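Local coordinates for protein putative rhamnosidase (Streptomyces avermitilis, PDB 3W5M) that hydrolyses terminal alpha-L-rhamnose from citrus flavonoids such as naringin and from the arabinogalactan-protein gum arabic, and binds L-rhamnose through a calcium-dependent carbohydrate-binding module, at residues A3-Q15 with H24-R38. Residues are numbered along the deposited sequence; the frame is centred on the assembly and turned at random.
Sequences ALRVTSPSVEYVQ and HPRLSWPMASAAPGR
Glu12 OE2 takes two bonds from one residue: Arg26 NE at 3.0 Å on its syn side and the backbone Arg26 N at 2.8 Å on its anti side, both from the same face of the carboxylate. Arg26 NH2 meets the other oxygen, Glu12 OE1, at 2.8 Å, completing a side-on salt bridge whose two planes are 30° apart. The Glu12 chain is bent at chi2 (-71°), which turns the carboxylate toward the Arg26 backbone N and guanidinium. With an alanine in place of Glu12, Arg26 N, NE and NH2 would probably all lose these acceptors, the guanidinium then relying on Asp712, which binds NH1 from the catalytic-domain side. Arg26 NH2 also lies at the edge of the Tyr13 ring, whose OH bonds to the same Asp712. Glu12 sits in the type I' turn Val11-Val14, and its N-H returns to Arg26 O. A water bridges Ser10 OG, Ser28 OG, Tyr13 N and Arg26 O; Ser28 OG also bonds to Leu72 N. Leading into the turn, the N-terminal immunoglobulin-like domain pairs residues 3-15 with strand 26-32 in two antiparallel ladders, Ser10-Ser28 and Arg5-Ala32, offset by one residue around Thr7-Pro9. In between, Thr7 N donates to Pro30 O at 2.9 Å. On the face turned to strands 40-48 and 85-94, Val11 CG2 presses on Leu27 CD2 at a tight 3.4 Å, while Val11 CG1 packs beside Pro25 CB. Farther along, Val6 CG1 reaches Trp29 CB at 3.6 Å and Leu4 CD1 lies against Met31 CB. Across the other face, Arg5 NH1 approaches Ala32 CB, and Thr7 CG2 lies over one face of the Arg5 guanidinium, offset toward its rim.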
ATOM      1  N   ALA A   3      10.202 -42.261   7.238  1.00 57.20           N
ATOM      2  CA  ALA A   3      11.216 -41.252   7.661  1.00 52.44           C
ATOM      3  C   ALA A   3      10.741 -39.791   7.473  1.00 48.79           C
ATOM      4  O   ALA A   3       9.680 -39.513   6.891  1.00 46.63           O
ATOM      5  CB  ALA A   3      12.546 -41.492   6.947  1.00 51.01           C
ATOM      6  N   LEU A   4      11.551 -38.882   8.004  1.00 45.42           N
ATOM      7  CA  LEU A   4      11.325 -37.445   7.980  1.00 38.80           C
ATOM      8  C   LEU A   4      12.031 -36.871   6.752  1.00 32.85           C
ATOM      9  O   LEU A   4      13.163 -37.230   6.485  1.00 33.99           O
ATOM     10  CB  LEU A   4      11.957 -36.872   9.244  1.00 40.68           C
ATOM     11  CG  LEU A   4      11.476 -35.612   9.949  1.00 42.50           C
ATOM     12  CD1 LEU A   4       9.966 -35.422   9.873  1.00 44.13           C
ATOM     13  CD2 LEU A   4      11.925 -35.672  11.400  1.00 42.62           C
ATOM     14  N   ARG A   5      11.381 -35.998   5.993  1.00 29.57           N
ATOM     15  CA  ARG A   5      12.080 -35.338   4.882  1.00 26.71           C
ATOM     16  C   ARG A   5      11.839 -33.824   4.868  1.00 25.39           C
ATOM     17  O   ARG A   5      10.781 -33.382   5.256  1.00 24.29           O
ATOM     18  CB  ARG A   5      11.697 -35.974   3.542  1.00 27.84           C
ATOM     19  CG  ARG A   5      10.420 -35.479   2.899  1.00 31.57           C
ATOM     20  CD  ARG A   5      10.121 -36.260   1.607  1.00 33.30           C
ATOM     21  NE  ARG A   5       9.126 -35.592   0.765  1.00 33.75           N
ATOM     22  CZ  ARG A   5       7.811 -35.625   0.974  1.00 35.69           C
ATOM     23  NH1 ARG A   5       7.305 -36.300   1.997  1.00 34.92           N
ATOM     24  NH2 ARG A   5       6.986 -34.979   0.157  1.00 39.32           N
ATOM     25  N   VAL A   6      12.818 -33.055   4.406  1.00 26.55           N
ATOM     26  CA  VAL A   6      12.683 -31.597   4.358  1.00 26.00           C
ATOM     27  C   VAL A   6      11.981 -31.214   3.063  1.00 29.14           C
ATOM     28  O   VAL A   6      12.337 -31.714   1.995  1.00 29.57           O
ATOM     29  CB  VAL A   6      14.041 -30.883   4.549  1.00 25.53           C
ATOM     30  CG1 VAL A   6      13.963 -29.408   4.151  1.00 25.40           C
ATOM     31  CG2 VAL A   6      14.514 -31.028   6.003  1.00 25.97           C
ATOM     32  N   THR A   7      10.964 -30.361   3.159  1.00 29.39           N
ATOM     33  CA  THR A   7      10.221 -29.909   1.974  1.00 31.64           C
ATOM     34  C   THR A   7      10.230 -28.386   1.954  1.00 33.55           C
ATOM     35  O   THR A   7      10.009 -27.758   2.987  1.00 38.33           O
ATOM     36  CB  THR A   7       8.739 -30.372   1.997  1.00 32.64           C
ATOM     37  OG1 THR A   7       8.079 -29.850   3.162  1.00 35.72           O
ATOM     38  CG2 THR A   7       8.639 -31.867   2.037  1.00 35.21           C
ATOM     39  N   SER A   8      10.491 -27.797   0.795  1.00 33.39           N
ATOM     40  CA  SER A   8      10.383 -26.327   0.625  1.00 35.27           C
ATOM     41  C   SER A   8      11.251 -25.514   1.598  1.00 30.15           C
ATOM     42  O   SER A   8      10.734 -24.648   2.325  1.00 32.20           O
ATOM     43  CB  SER A   8       8.929 -25.851   0.715  1.00 34.55           C
ATOM     44  OG  SER A   8       8.186 -26.327  -0.389  1.00 44.05           O
ATOM     45  N   PRO A   9      12.563 -25.767   1.605  1.00 28.33           N
ATOM     46  CA  PRO A   9      13.329 -24.935   2.522  1.00 27.54           C
ATOM     47  C   PRO A   9      13.378 -23.475   2.040  1.00 25.15           C
ATOM     48  O   PRO A   9      13.247 -23.197   0.849  1.00 24.47           O
ATOM     49  CB  PRO A   9      14.710 -25.590   2.509  1.00 31.50           C
ATOM     50  CG  PRO A   9      14.825 -26.219   1.159  1.00 29.81           C
ATOM     51  CD  PRO A   9      13.428 -26.624   0.766  1.00 29.01           C
ATOM     52  N   SER A  10      13.525 -22.539   2.963  1.00 23.01           N
ATOM     53  CA  SER A  10      13.447 -21.127   2.579  1.00 20.94           C
ATOM     54  C   SER A  10      14.483 -20.301   3.326  1.00 20.62           C
ATOM     55  O   SER A  10      15.046 -20.735   4.328  1.00 18.85           O
ATOM     56  CB  SER A  10      12.040 -20.558   2.825  1.00 20.86           C
ATOM     57  OG  SER A  10      11.757 -20.499   4.219  1.00 22.89           O
ATOM     58  N   VAL A  11      14.723 -19.104   2.806  1.00 20.09           N
ATOM     59  CA  VAL A  11      15.687 -18.183   3.386  1.00 19.45           C
ATOM     60  C   VAL A  11      14.954 -16.844   3.498  1.00 19.39           C
ATOM     61  O   VAL A  11      14.427 -16.327   2.516  1.00 19.09           O
ATOM     62  CB  VAL A  11      16.942 -18.052   2.506  1.00 20.39           C
ATOM     63  CG1 VAL A  11      17.933 -17.077   3.140  1.00 20.50           C
ATOM     64  CG2 VAL A  11      17.627 -19.417   2.319  1.00 20.52           C
ATOM     65  N   GLU A  12      14.898 -16.285   4.700  1.00 17.83           N
ATOM     66  CA  GLU A  12      14.151 -15.046   4.892  1.00 18.69           C
ATOM     67  C   GLU A  12      12.747 -15.101   4.263  1.00 18.01           C
ATOM     68  O   GLU A  12      12.349 -14.167   3.550  1.00 18.55           O
ATOM     69  CB  GLU A  12      14.954 -13.828   4.395  1.00 19.99           C
ATOM     70  CG  GLU A  12      16.262 -13.578   5.140  1.00 21.29           C
ATOM     71  CD  GLU A  12      16.028 -13.063   6.564  1.00 25.66           C
ATOM     72  OE1 GLU A  12      15.052 -12.292   6.788  1.00 26.85           O
ATOM     73  OE2 GLU A  12      16.820 -13.416   7.470  1.00 26.43           O
ATOM     74  N   TYR A  13      12.015 -16.181   4.570  1.00 18.11           N
ATOM     75  CA  TYR A  13      10.611 -16.383   4.193  1.00 18.85           C
ATOM     76  C   TYR A  13      10.401 -16.742   2.735  1.00 19.32           C
ATOM     77  O   TYR A  13       9.266 -16.904   2.313  1.00 21.56           O
ATOM     78  CB  TYR A  13       9.756 -15.134   4.513  1.00 18.79           C
ATOM     79  CG  TYR A  13       9.606 -14.896   5.999  1.00 18.47           C
ATOM     80  CD1 TYR A  13       8.631 -15.549   6.713  1.00 20.50           C
ATOM     81  CD2 TYR A  13      10.435 -13.998   6.674  1.00 19.52           C
ATOM     82  CE1 TYR A  13       8.468 -15.332   8.077  1.00 21.98           C
ATOM     83  CE2 TYR A  13      10.288 -13.769   8.049  1.00 20.01           C
ATOM     84  CZ  TYR A  13       9.308 -14.451   8.743  1.00 21.42           C
ATOM     85  OH  TYR A  13       9.094 -14.238  10.105  1.00 23.15           O
ATOM     86  N   VAL A  14      11.456 -16.835   1.947  1.00 19.45           N
ATOM     87  CA  VAL A  14      11.209 -17.090   0.510  1.00 19.98           C
ATOM     88  C   VAL A  14      12.119 -18.204  -0.041  1.00 22.24           C
ATOM     89  O   VAL A  14      13.189 -18.451   0.492  1.00 22.12           O
ATOM     90  CB  VAL A  14      11.285 -15.817  -0.382  1.00 20.97           C
ATOM     91  CG1 VAL A  14      10.424 -14.657   0.143  1.00 20.94           C
ATOM     92  CG2 VAL A  14      12.700 -15.374  -0.600  1.00 22.00           C
ATOM     93  N   GLN A  15      11.706 -18.825  -1.145  1.00 22.69           N
ATOM     94  CA  GLN A  15      12.543 -19.785  -1.818  1.00 25.12           C
ATOM     95  C   GLN A  15      13.458 -19.042  -2.789  1.00 23.68           C
ATOM     96  O   GLN A  15      12.996 -18.239  -3.601  1.00 23.41           O
ATOM     97  CB  GLN A  15      11.667 -20.798  -2.573  1.00 28.94           C
ATOM     98  CG  GLN A  15      10.747 -21.608  -1.673  1.00 33.49           C
ATOM     99  CD  GLN A  15      10.586 -23.030  -2.173  1.00 42.10           C
ATOM    100  OE1 GLN A  15      10.087 -23.270  -3.273  1.00 43.38           O
ATOM    101  NE2 GLN A  15      11.057 -23.978  -1.384  1.00 43.78           N
ATOM    102  N   HIS A  24      23.166 -12.346   8.303  1.00 21.53           N
ATOM    103  CA  HIS A  24      22.854 -13.660   8.845  1.00 21.68           C
ATOM    104  C   HIS A  24      21.468 -14.093   8.410  1.00 20.73           C
ATOM    105  O   HIS A  24      20.512 -14.108   9.220  1.00 21.03           O
ATOM    106  CB  HIS A  24      22.967 -13.615  10.374  1.00 25.93           C
ATOM    107  CG  HIS A  24      24.303 -13.128  10.834  1.00 28.52           C
ATOM    108  ND1 HIS A  24      25.417 -13.938  10.852  1.00 31.90           N
ATOM    109  CD2 HIS A  24      24.723 -11.898  11.211  1.00 30.08           C
ATOM    110  CE1 HIS A  24      26.461 -13.242  11.264  1.00 31.41           C
ATOM    111  NE2 HIS A  24      26.069 -12.000  11.482  1.00 31.11           N
ATOM    112  N   PRO A  25      21.335 -14.462   7.107  1.00 21.20           N
ATOM    113  CA  PRO A  25      20.006 -14.834   6.584  1.00 20.32           C
ATOM    114  C   PRO A  25      19.417 -15.994   7.377  1.00 19.82           C
ATOM    115  O   PRO A  25      20.139 -16.928   7.724  1.00 22.30           O
ATOM    116  CB  PRO A  25      20.275 -15.243   5.115  1.00 21.04           C
ATOM    117  CG  PRO A  25      21.747 -15.352   4.985  1.00 22.20           C
ATOM    118  CD  PRO A  25      22.374 -14.523   6.078  1.00 19.58           C
ATOM    119  N   ARG A  26      18.112 -15.947   7.636  1.00 20.31           N
ATOM    120  CA  ARG A  26      17.449 -16.946   8.496  1.00 18.96           C
ATOM    121  C   ARG A  26      16.853 -18.061   7.668  1.00 20.01           C
ATOM    122  O   ARG A  26      16.025 -17.819   6.783  1.00 19.79           O
ATOM    123  CB  ARG A  26      16.385 -16.285   9.357  1.00 20.41           C
ATOM    124  CG  ARG A  26      16.994 -15.331  10.386  1.00 21.60           C
ATOM    125  CD  ARG A  26      15.913 -14.453  11.040  1.00 20.99           C
ATOM    126  NE  ARG A  26      15.286 -13.604  10.031  1.00 21.68           N
ATOM    127  CZ  ARG A  26      14.149 -12.926  10.212  1.00 22.60           C
ATOM    128  NH1 ARG A  26      13.502 -12.980  11.372  1.00 23.40           N
ATOM    129  NH2 ARG A  26      13.665 -12.203   9.221  1.00 21.90           N
ATOM    130  N   LEU A  27      17.241 -19.283   7.998  1.00 18.96           N
ATOM    131  CA  LEU A  27      16.933 -20.463   7.195  1.00 20.07           C
ATOM    132  C   LEU A  27      15.782 -21.224   7.846  1.00 19.73           C
ATOM    133  O   LEU A  27      15.696 -21.291   9.092  1.00 21.92           O
ATOM    134  CB  LEU A  27      18.189 -21.355   7.164  1.00 19.24           C
ATOM    135  CG  LEU A  27      19.476 -20.702   6.632  1.00 20.59           C
ATOM    136  CD1 LEU A  27      20.632 -21.686   6.776  1.00 21.94           C
ATOM    137  CD2 LEU A  27      19.293 -20.312   5.186  1.00 20.75           C
ATOM    138  N   SER A  28      14.899 -21.802   7.029  1.00 20.09           N
ATOM    139  CA  SER A  28      13.768 -22.574   7.544  1.00 20.56           C
ATOM    140  C   SER A  28      13.614 -23.886   6.791  1.00 21.48           C
ATOM    141  O   SER A  28      13.841 -23.930   5.569  1.00 19.71           O
ATOM    142  CB  SER A  28      12.459 -21.785   7.423  1.00 21.71           C
ATOM    143  OG  SER A  28      12.446 -20.641   8.299  1.00 23.50           O
ATOM    144  N   TRP A  29      13.224 -24.938   7.498  1.00 21.56           N
ATOM    145  CA  TRP A  29      13.019 -26.263   6.869  1.00 22.85           C
ATOM    146  C   TRP A  29      11.742 -26.966   7.344  1.00 24.56           C
ATOM    147  O   TRP A  29      11.775 -27.807   8.242  1.00 24.99           O
ATOM    148  CB  TRP A  29      14.274 -27.162   6.968  1.00 22.89           C
ATOM    149  CG  TRP A  29      14.936 -27.228   8.336  1.00 22.99           C
ATOM    150  CD1 TRP A  29      14.654 -28.104   9.348  1.00 23.49           C
ATOM    151  CD2 TRP A  29      16.012 -26.408   8.809  1.00 21.76           C
ATOM    152  NE1 TRP A  29      15.473 -27.855  10.429  1.00 22.40           N
ATOM    153  CE2 TRP A  29      16.314 -26.830  10.124  1.00 21.39           C
ATOM    154  CE3 TRP A  29      16.735 -25.339   8.255  1.00 20.81           C
ATOM    155  CZ2 TRP A  29      17.317 -26.241  10.894  1.00 20.20           C
ATOM    156  CZ3 TRP A  29      17.765 -24.774   9.006  1.00 21.84           C
ATOM    157  CH2 TRP A  29      18.032 -25.214  10.323  1.00 21.45           C
ATOM    158  N   PRO A  30      10.602 -26.621   6.725  1.00 24.00           N
ATOM    159  CA  PRO A  30       9.402 -27.411   6.995  1.00 25.35           C
ATOM    160  C   PRO A  30       9.718 -28.891   6.707  1.00 24.85           C
ATOM    161  O   PRO A  30      10.498 -29.202   5.782  1.00 23.95           O
ATOM    162  CB  PRO A  30       8.379 -26.868   5.977  1.00 25.09           C
ATOM    163  CG  PRO A  30       8.929 -25.559   5.485  1.00 24.36           C
ATOM    164  CD  PRO A  30      10.421 -25.655   5.627  1.00 23.84           C
ATOM    165  N   MET A  31       9.169 -29.793   7.505  1.00 23.97           N
ATOM    166  CA  MET A  31       9.405 -31.216   7.277  1.00 24.49           C
ATOM    167  C   MET A  31       8.081 -31.950   7.053  1.00 25.33           C
ATOM    168  O   MET A  31       7.033 -31.488   7.480  1.00 25.66           O
ATOM    169  CB  MET A  31      10.166 -31.821   8.449  1.00 24.33           C
ATOM    170  CG  MET A  31      11.633 -31.391   8.551  1.00 26.95           C
ATOM    171  SD  MET A  31      12.211 -31.543  10.271  1.00 31.44           S
ATOM    172  CE  MET A  31      11.438 -30.109  11.025  1.00 29.22           C
ATOM    173  N   ALA A  32       8.137 -33.086   6.364  1.00 26.60           N
ATOM    174  CA  ALA A  32       6.936 -33.899   6.126  1.00 28.58           C
ATOM    175  C   ALA A  32       7.192 -35.331   6.536  1.00 28.42           C
ATOM    176  O   ALA A  32       8.304 -35.837   6.386  1.00 30.09           O
ATOM    177  CB  ALA A  32       6.521 -33.833   4.660  1.00 30.57           C
ATOM    178  N   SER A  33       6.172 -35.980   7.090  1.00 30.59           N
ATOM    179  CA  SER A  33       6.304 -37.389   7.480  1.00 33.14           C
ATOM    180  C   SER A  33       4.928 -38.006   7.480  1.00 34.35           C
ATOM    181  O   SER A  33       4.004 -37.435   8.066  1.00 32.76           O
ATOM    182  CB  SER A  33       6.902 -37.518   8.890  1.00 33.82           C
ATOM    183  OG  SER A  33       6.663 -38.805   9.469  1.00 35.74           O
ATOM    184  N   ALA A  34       4.809 -39.181   6.866  1.00 34.38           N
ATOM    185  CA  ALA A  34       3.562 -39.963   6.925  1.00 37.11           C
ATOM    186  C   ALA A  34       3.292 -40.562   8.333  1.00 39.78           C
ATOM    187  O   ALA A  34       2.140 -40.836   8.676  1.00 41.76           O
ATOM    188  CB  ALA A  34       3.555 -41.056   5.851  1.00 37.09           C
ATOM    189  N   ALA A  35       4.338 -40.744   9.144  1.00 37.53           N
ATOM    190  CA  ALA A  35       4.202 -41.239  10.524  1.00 36.68           C
ATOM    191  C   ALA A  35       3.909 -40.108  11.514  1.00 35.56           C
ATOM    192  O   ALA A  35       4.541 -39.054  11.439  1.00 37.11           O
ATOM    193  CB  ALA A  35       5.472 -41.959  10.952  1.00 36.07           C
ATOM    194  N   PRO A  36       2.986 -40.334  12.469  1.00 35.48           N
ATOM    195  CA  PRO A  36       2.657 -39.315  13.477  1.00 35.34           C
ATOM    196  C   PRO A  36       3.740 -39.119  14.537  1.00 34.83           C
ATOM    197  O   PRO A  36       4.629 -39.953  14.660  1.00 37.81           O
ATOM    198  CB  PRO A  36       1.384 -39.864  14.138  1.00 36.09           C
ATOM    199  CG  PRO A  36       1.461 -41.344  13.922  1.00 35.90           C
ATOM    200  CD  PRO A  36       2.106 -41.518  12.572  1.00 36.50           C
ATOM    201  N   GLY A  37       3.662 -38.011  15.265  1.00 33.51           N
ATOM    202  CA  GLY A  37       4.436 -37.767  16.494  1.00 35.22           C
ATOM    203  C   GLY A  37       5.922 -37.449  16.360  1.00 36.25           C
ATOM    204  O   GLY A  37       6.696 -37.806  17.247  1.00 35.86           O
ATOM    205  N   ARG A  38       6.312 -36.769  15.276  1.00 34.41           N
ATOM    206  CA  ARG A  38       7.720 -36.509  14.943  1.00 34.48           C
ATOM    207  C   ARG A  38       8.228 -35.184  15.490  1.00 35.69           C
ATOM    208  O   ARG A  38       7.541 -34.162  15.398  1.00 33.43           O
ATOM    209  CB  ARG A  38       7.952 -36.531  13.425  1.00 35.39           C
ATOM    210  CG  ARG A  38       7.372 -37.722  12.680  1.00 36.93           C
ATOM    211  CD  ARG A  38       7.747 -39.058  13.306  1.00 38.24           C
ATOM    212  NE  ARG A  38       9.147 -39.439  13.118  1.00 41.47           N
ATOM    213  CZ  ARG A  38       9.666 -39.945  11.995  1.00 42.73           C
ATOM    214  NH1 ARG A  38       8.924 -40.107  10.899  1.00 42.77           N
ATOM    215  NH2 ARG A  38      10.953 -40.270  11.957  1.00 41.03           N
TER
HETATM  216  O   HOH W   1       8.759 -37.915   4.249  1.00 44.72           O
HETATM  217  O   HOH W   2      13.064 -18.682   6.089  1.00 21.41           O